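Local structure of dipicolinate synthase subunit B (3LQK) at residues A[132-136]-A[137-141]; A[158-162]-A[163-167]; A[71-74]-A[75-79]. The protein probably contributes, as the flavoprotein-family subunit B of dipicolinate synthase, to making the dipicolinate of Bacillus spores. All coordinates share one frame; numbering follows the deposited sequence. Where two conformers were deposited one is given.

Contact 1. Residues A[132-136]-A[137-141]; sequences TNDAL and GLNGI. With PO4 (phosphate ion), chain C.
Asp134 is held by Asn139 twice over, through its backbone carbonyl and through its carboxylate, across two successive type I turns. Asp134 O accepts from Gly137 N at 3.0 Å and from Asn139 N at 3.1 Å, and the two N-H groups reach it from opposite faces of the carbonyl plane; the Gly137 donor stands above that plane, whereas the Asn139 donor is only tilted from it. Asn139 ND2 then bonds to Asp134 OD1 at 2.9 Å, almost straight at 174°. The bond lies in the amide plane of Asn139 but approaches the syn side of OD1 from out of the carboxylate plane, and the two flat groups stand nearly perpendicular, 83° apart. Asp134 CG sits between its own N and carbonyl carbon (chi1 66°), which swings the carboxylate towards Asn139 and also towards Thr132 OG1, a partner whose very short separation makes its exact length doubtful. Asn139 ND2 has a second acceptor in Gly97 O, and Thr132 OG1 meets Lys117 NZ of the second subunit. At the outer end of the turn, Asn133 ND2 donates to O4 of the phosphate at 2.8 Å; the ion, probably from the crystallisation liquor, also binds Arg121 of the second subunit. Three successive type I turns thus carry the chain from strand 126-132 into helix 140-147, and the buried carboxylate is tied to an amide whose other end, Asn139 OD1, is taken by Asn142.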
loop_
_atom_site.group_PDB
_atom_site.type_symbol
_atom_site.label_atom_id
_atom_site.label_comp_id
_atom_site.label_asym_id
_atom_site.label_seq_id
_atom_site.Cartn_x
_atom_site.Cartn_y
_atom_site.Cartn_z
ATOM N N THR A 132 -16.941 9.868 8.093
ATOM C CA THR A 132 -16.025 9.445 9.141
ATOM C C THR A 132 -15.094 10.589 9.539
ATOM O O THR A 132 -14.638 11.361 8.696
ATOM C CB THR A 132 -15.198 8.148 8.735
ATOM O OG1 THR A 132 -14.409 7.695 9.833
ATOM C CG2 THR A 132 -14.328 8.356 7.513
ATOM N N ASN A 133 -14.792 10.638 10.836
ATOM C CA ASN A 133 -13.909 11.657 11.397
ATOM C C ASN A 133 -12.403 11.354 11.208
ATOM O O ASN A 133 -11.547 12.133 11.647
ATOM C CB ASN A 133 -14.276 11.942 12.847
ATOM C CG ASN A 133 -13.919 10.786 13.770
ATOM O OD1 ASN A 133 -12.967 10.058 13.504
ATOM N ND2 ASN A 133 -14.712 10.582 14.826
ATOM N N ASP A 134 -12.082 10.251 10.531
ATOM C CA ASP A 134 -10.665 9.908 10.233
ATOM C C ASP A 134 -10.410 9.838 8.721
ATOM O O ASP A 134 -9.437 9.261 8.259
ATOM C CB ASP A 134 -10.258 8.590 10.922
ATOM C CG ASP A 134 -11.008 7.366 10.380
ATOM O OD1 ASP A 134 -11.947 7.471 9.515
ATOM O OD2 ASP A 134 -10.641 6.258 10.817
ATOM N N ALA A 135 -11.322 10.399 7.940
ATOM C CA ALA A 135 -11.200 10.350 6.503
ATOM C C ALA A 135 -9.849 10.959 5.991
ATOM O O ALA A 135 -9.265 10.447 5.025
ATOM C CB ALA A 135 -12.382 11.079 5.892
ATOM N N LEU A 136 -9.350 12.063 6.585
ATOM C CA LEU A 136 -8.059 12.643 6.133
ATOM C C LEU A 136 -6.890 12.140 6.945
ATOM O O LEU A 136 -5.756 12.625 6.775
ATOM C CB LEU A 136 -8.078 14.168 6.149
ATOM C CG LEU A 136 -9.135 14.813 5.220
ATOM C CD1 LEU A 136 -9.253 16.379 5.415
ATOM C CD2 LEU A 136 -8.764 14.457 3.774
ATOM N N GLY A 137 -7.168 11.247 7.873
ATOM C CA GLY A 137 -6.128 10.536 8.676
ATOM C C GLY A 137 -5.954 9.111 8.151
ATOM O O GLY A 137 -5.731 8.914 6.952
ATOM N N LEU A 138 -6.202 8.111 8.990
ATOM C CA LEU A 138 -5.880 6.718 8.637
ATOM C C LEU A 138 -6.739 6.171 7.518
ATOM O O LEU A 138 -6.333 5.238 6.809
ATOM C CB LEU A 138 -5.994 5.781 9.876
ATOM C CG LEU A 138 -4.798 5.842 10.823
ATOM C CD1 LEU A 138 -5.219 5.230 12.139
ATOM C CD2 LEU A 138 -3.511 5.197 10.187
ATOM N N ASN A 139 -7.921 6.732 7.359
ATOM C CA ASN A 139 -8.761 6.304 6.219
ATOM C C ASN A 139 -8.453 6.924 4.827
ATOM O O ASN A 139 -9.015 6.502 3.848
ATOM C CB ASN A 139 -10.225 6.502 6.545
ATOM C CG ASN A 139 -10.955 5.197 6.727
ATOM O OD1 ASN A 139 -10.778 4.280 5.936
ATOM N ND2 ASN A 139 -11.765 5.098 7.776
ATOM N N GLY A 140 -7.578 7.921 4.774
ATOM C CA GLY A 140 -7.253 8.670 3.558
ATOM C C GLY A 140 -6.846 7.766 2.399
ATOM O O GLY A 140 -7.412 7.863 1.318
ATOM N N ILE A 141 -5.960 6.822 2.652
ATOM C CA ILE A 141 -5.533 5.933 1.581
ATOM C C ILE A 141 -6.641 4.998 1.077
ATOM O O ILE A 141 -6.711 4.687 -0.132
ATOM C CB ILE A 141 -4.261 5.179 1.921
ATOM C CG1 ILE A 141 -4.414 4.320 3.215
ATOM C CG2 ILE A 141 -3.028 6.151 2.163
ATOM C CD1 ILE A 141 -3.114 3.419 3.442
HETATM P P PO4 C . -18.055 12.322 15.983
HETATM O O1 PO4 C . -18.280 11.132 16.939
HETATM O O2 PO4 C . -18.559 12.051 14.560
HETATM O O3 PO4 C . -18.739 13.615 16.512
HETATM O O4 PO4 C . -16.562 12.474 15.802
#

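Contact 2. Residues A[158-162]-A[163-167]; sequences GQDNP and QVKPN
The ionic component joins Asp160 to Lys165: Lys165 NZ forms a salt bridge with Asp160 OD1 at 2.9 Å, reaching the syn lone pair of that oxygen. A bend in the lysine at chi3 (-86°) folds its end back to this oxygen, while Asp160 OD2 is taken by Ser168 OG. Lys165 NZ also has a long, weak ion pair with a bound phosphate. Backbone hydrogen bonding centres on Asn161 O, which receives Lys165 N at 2.8 Å, nearly along the C=O axis, and a weak bond from Val164 N. The side chain of Asn161 adds another weak link, its OD1 accepting from Val164 N at 3.4 Å, with the amide lying against Val164 CB. Water 1 spans the loop, accepting from Asn161 N and donating to Lys165 O at 2.8 Å. Among amides, Gln159 NE2 gives a weak bond to Pro166 O at 3.0 Å, but Gln159 OE1 turns to Leu193 N of the third subunit. Packing is modest: Pro166 CB rests 3.4 Å from Pro162 O. All of this closes the connection between the antiparallel strands 152-159 and 169-171, where Gln159 touches Leu169 and Asp160 touches Val170.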
loop_
_atom_site.group_PDB
_atom_site.type_symbol
_atom_site.label_atom_id
_atom_site.label_comp_id
_atom_site.label_asym_id
_atom_site.label_seq_id
_atom_site.Cartn_x
_atom_site.Cartn_y
_atom_site.Cartn_z
ATOM N N GLY A 158 -16.932 16.745 1.604
ATOM C CA GLY A 158 -16.148 17.870 2.081
ATOM C C GLY A 158 -15.955 17.772 3.566
ATOM O O GLY A 158 -16.505 16.871 4.200
ATOM N N GLN A 159 -15.198 18.710 4.126
ATOM C CA GLN A 159 -14.964 18.720 5.550
ATOM C C GLN A 159 -16.184 19.295 6.247
ATOM O O GLN A 159 -16.607 20.419 5.952
ATOM C CB GLN A 159 -13.797 19.572 5.907
ATOM C CG GLN A 159 -12.449 19.041 5.475
ATOM C CD GLN A 159 -11.327 20.006 5.886
ATOM O OE1 GLN A 159 -11.058 21.020 5.219
ATOM N NE2 GLN A 159 -10.657 19.670 6.986
ATOM N N ASP A 160 -16.732 18.591 7.208
ATOM C CA ASP A 160 -17.925 19.128 7.825
ATOM C C ASP A 160 -17.642 20.058 8.994
ATOM O O ASP A 160 -18.503 20.886 9.326
ATOM C CB ASP A 160 -18.877 18.045 8.240
ATOM C CG ASP A 160 -18.264 17.080 9.188
ATOM O OD1 ASP A 160 -18.984 16.698 10.172
ATOM O OD2 ASP A 160 -17.086 16.718 8.952
ATOM N N ASN A 161 -16.462 19.965 9.615
ATOM C CA ASN A 161 -16.130 20.904 10.702
ATOM C C ASN A 161 -14.639 20.943 10.889
ATOM O O ASN A 161 -14.079 20.218 11.722
ATOM C CB ASN A 161 -16.840 20.529 11.994
ATOM C CG ASN A 161 -16.797 21.650 13.045
ATOM O OD1 ASN A 161 -15.896 22.539 13.069
ATOM N ND2 ASN A 161 -17.722 21.567 13.964
ATOM N N PRO A 162 -13.985 21.752 10.059
ATOM C CA PRO A 162 -12.538 21.681 9.985
ATOM C C PRO A 162 -11.830 22.093 11.281
ATOM O O PRO A 162 -10.765 21.593 11.555
ATOM C CB PRO A 162 -12.180 22.645 8.853
ATOM C CG PRO A 162 -13.459 22.971 8.143
ATOM C CD PRO A 162 -14.594 22.607 9.002
ATOM N N GLN A 163 -12.423 22.969 12.073
ATOM C CA GLN A 163 -11.761 23.442 13.260
ATOM C C GLN A 163 -11.819 22.400 14.378
ATOM O O GLN A 163 -10.813 22.195 15.053
ATOM C CB GLN A 163 -12.311 24.824 13.697
ATOM C CG GLN A 163 -12.207 25.893 12.518
ATOM C CD GLN A 163 -10.730 26.192 12.040
ATOM O OE1 GLN A 163 -9.758 26.010 12.798
ATOM N NE2 GLN A 163 -10.589 26.676 10.778
ATOM N N VAL A 164 -12.936 21.681 14.480
ATOM C CA VAL A 164 -13.189 20.745 15.558
ATOM C C VAL A 164 -12.872 19.290 15.191
ATOM O O VAL A 164 -12.298 18.553 16.009
ATOM C CB VAL A 164 -14.641 20.961 16.080
ATOM C CG1 VAL A 164 -15.076 19.904 17.085
ATOM C CG2 VAL A 164 -14.714 22.428 16.737
ATOM N N LYS A 165 -13.203 18.892 13.969
ATOM C CA LYS A 165 -12.893 17.575 13.495
ATOM C C LYS A 165 -12.075 17.666 12.168
ATOM O O LYS A 165 -12.595 17.400 11.079
ATOM C CB LYS A 165 -14.157 16.773 13.264
ATOM C CG LYS A 165 -15.243 16.810 14.316
ATOM C CD LYS A 165 -16.307 15.753 13.964
ATOM C CE LYS A 165 -17.319 16.301 13.007
ATOM N NZ LYS A 165 -18.318 15.250 12.624
ATOM N N PRO A 166 -10.787 18.037 12.264
ATOM C CA PRO A 166 -10.051 18.381 11.033
ATOM C C PRO A 166 -9.875 17.233 10.039
ATOM O O PRO A 166 -9.689 17.510 8.867
ATOM C CB PRO A 166 -8.702 18.895 11.529
ATOM C CG PRO A 166 -8.605 18.513 12.989
ATOM C CD PRO A 166 -9.975 18.116 13.489
ATOM N N ASN A 167 -9.984 15.974 10.481
ATOM C CA ASN A 167 -9.906 14.816 9.567
ATOM C C ASN A 167 -11.223 14.297 9.023
ATOM O O ASN A 167 -11.243 13.280 8.308
ATOM C CB ASN A 167 -9.084 13.689 10.178
ATOM C CG ASN A 167 -7.626 14.075 10.336
ATOM O OD1 ASN A 167 -7.145 14.972 9.645
ATOM N ND2 ASN A 167 -6.912 13.402 11.237
HETATM O O HOH W 1 -14.076 18.474 8.941
#

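Contact 3. Residues A[71-74]-A[75-79]; sequences IVDS and MVKAE
Ser74, whose backbone is extended (phi -152°, psi 159°), passes the chain into helix 75-78 and serves as its N-cap, with Lys77 N donating to Ser74 OG at 3.1 Å. The residues before it run into the cap from the loop that follows helix 58-66, and Val72 makes backbone hydrogen bonds to Pro40 and Val42, so the short helix is moored beside strand 37-41 of this Rossmann-like alpha/beta fold. Within the turn, Ser74 O receives a weak bond from Ala78 N, and Glu79 N bonds to Met75 O at 3.0 Å. The serine hydroxyl reaches the first helical turn because OG lies between the backbone N and the carbonyl carbon (chi1 69°); besides taking up Lys77 N, it touches the start of the lysine side chain, with Lys77 CB 3.3 Å from Ser74 OG. From there Lys77 runs out fully extended, and its CD passes 3.5 Å from Asp73 OD1 before the ammonium closes a salt bridge. Lys77 NZ meets the syn side of that oxygen, somewhat out of the carboxylate plane. The other oxygen, Asp73 OD2, accepts from Val46 N, so one carboxylate joins the helix to a neighbouring loop. An alanine in place of Asp73 would probably leave the Lys77 ammonium without its counter-charge and the Val46 N-H without this acceptor. Val72 CG1 packs against Ala78, 3.8 Å from Ala78 CB, while Met75, a selenomethionine, and Ala78 both reach Met114 of helix 111-121. Water 2 links Ile71 O, to which it donates at 2.7 Å, with Lys77 NZ, from which it accepts at 3.0 Å.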
loop_
_atom_site.group_PDB
_atom_site.type_symbol
_atom_site.label_atom_id
_atom_site.label_comp_id
_atom_site.label_asym_id
_atom_site.label_seq_id
_atom_site.Cartn_x
_atom_site.Cartn_y
_atom_site.Cartn_z
ATOM N N ILE A 71 -35.738 -6.261 3.341
ATOM C CA ILE A 71 -34.473 -5.776 3.848
ATOM C C ILE A 71 -33.449 -6.919 3.824
ATOM O O ILE A 71 -33.702 -8.005 4.323
ATOM C CB ILE A 71 -34.674 -5.270 5.279
ATOM C CG1 ILE A 71 -35.624 -4.053 5.220
ATOM C CG2 ILE A 71 -33.291 -4.920 5.955
ATOM C CD1 ILE A 71 -35.947 -3.403 6.525
ATOM N N VAL A 72 -32.320 -6.704 3.169
ATOM C CA VAL A 72 -31.298 -7.724 3.095
ATOM C C VAL A 72 -30.392 -7.537 4.309
ATOM O O VAL A 72 -29.595 -6.586 4.377
ATOM C CB VAL A 72 -30.505 -7.631 1.798
ATOM C CG1 VAL A 72 -29.445 -8.682 1.783
ATOM C CG2 VAL A 72 -31.414 -7.750 0.566
ATOM N N ASP A 73 -30.526 -8.448 5.263
ATOM C CA ASP A 73 -29.845 -8.364 6.521
ATOM C C ASP A 73 -28.999 -9.584 6.869
ATOM O O ASP A 73 -28.657 -9.758 8.010
ATOM C CB ASP A 73 -30.847 -8.114 7.628
ATOM C CG ASP A 73 -31.843 -9.259 7.820
ATOM O OD1 ASP A 73 -31.920 -10.183 6.976
ATOM O OD2 ASP A 73 -32.567 -9.194 8.848
ATOM N N SER A 74 -28.613 -10.380 5.865
ATOM C CA SER A 74 -27.804 -11.582 6.080
ATOM C C SER A 74 -26.997 -11.843 4.816
ATOM O O SER A 74 -27.379 -11.377 3.724
ATOM C CB SER A 74 -28.707 -12.798 6.335
ATOM O OG SER A 74 -29.417 -13.142 5.146
HETATM N N MSE A 75 -25.916 -12.608 4.959
HETATM C CA MSE A 75 -25.076 -12.982 3.834
HETATM C C MSE A 75 -25.836 -13.814 2.825
HETATM O O MSE A 75 -25.703 -13.578 1.641
HETATM C CB MSE A 75 -23.807 -13.753 4.269
HETATM C CG MSE A 75 -22.917 -13.062 5.286
HETATM SE SE MSE A 75 -22.453 -11.256 4.657
HETATM C CE MSE A 75 -20.637 -11.610 3.981
ATOM N N VAL A 76 -26.643 -14.762 3.299
ATOM C CA VAL A 76 -27.492 -15.609 2.448
ATOM C C VAL A 76 -28.404 -14.787 1.562
ATOM O O VAL A 76 -28.624 -15.091 0.401
ATOM C CB VAL A 76 -28.438 -16.496 3.302
ATOM C CG1 VAL A 76 -29.491 -17.224 2.416
ATOM C CG2 VAL A 76 -27.665 -17.464 4.085
ATOM N N LYS A 77 -29.007 -13.759 2.153
ATOM C CA LYS A 77 -29.917 -12.899 1.389
ATOM C C LYS A 77 -29.197 -11.977 0.380
ATOM O O LYS A 77 -29.781 -11.585 -0.653
ATOM C CB LYS A 77 -30.768 -12.053 2.352
ATOM C CG LYS A 77 -32.001 -12.796 2.946
ATOM C CD LYS A 77 -32.615 -11.968 4.074
ATOM C CE LYS A 77 -33.748 -12.712 4.828
ATOM N NZ LYS A 77 -34.128 -11.923 6.044
ATOM N N ALA A 78 -27.947 -11.622 0.674
ATOM C CA ALA A 78 -27.174 -10.677 -0.152
ATOM C C ALA A 78 -26.556 -11.337 -1.335
ATOM O O ALA A 78 -26.404 -10.726 -2.378
ATOM C CB ALA A 78 -26.066 -9.982 0.684
ATOM N N GLU A 79 -26.192 -12.605 -1.191
ATOM C CA GLU A 79 -25.417 -13.283 -2.226
ATOM C C GLU A 79 -26.061 -13.409 -3.626
ATOM O O GLU A 79 -25.355 -13.315 -4.643
ATOM C CB GLU A 79 -24.973 -14.653 -1.686
ATOM C CG GLU A 79 -24.011 -15.432 -2.606
ATOM C CD GLU A 79 -24.743 -16.208 -3.735
ATOM O OE1 GLU A 79 -26.003 -16.406 -3.662
ATOM O OE2 GLU A 79 -24.037 -16.562 -4.722
HETATM O O HOH W 2 -35.588 -9.980 4.228
#

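In the fold
From the N terminus, contact 3 comes first, capping helix 75-78 where the loop after helix 58-66 ends, beside strand 37-41. Contact 1 follows, turning the chain from strand 126-132 into helix 140-147, and contact 2 closes the loop joining strands 152-159 and 169-171. The three are in series; none nests or crosses. Contacts 1 and 2 are neighbours, their centres about 11 Å apart, and they touch through a probable hydrogen bond from Leu136 N to Asn167 O; both also meet the second subunit. Contact 3 stands apart, its centre about 28 Å from that of contact 1 and about 35 Å from that of contact 2, and touches no other chain of the assembly.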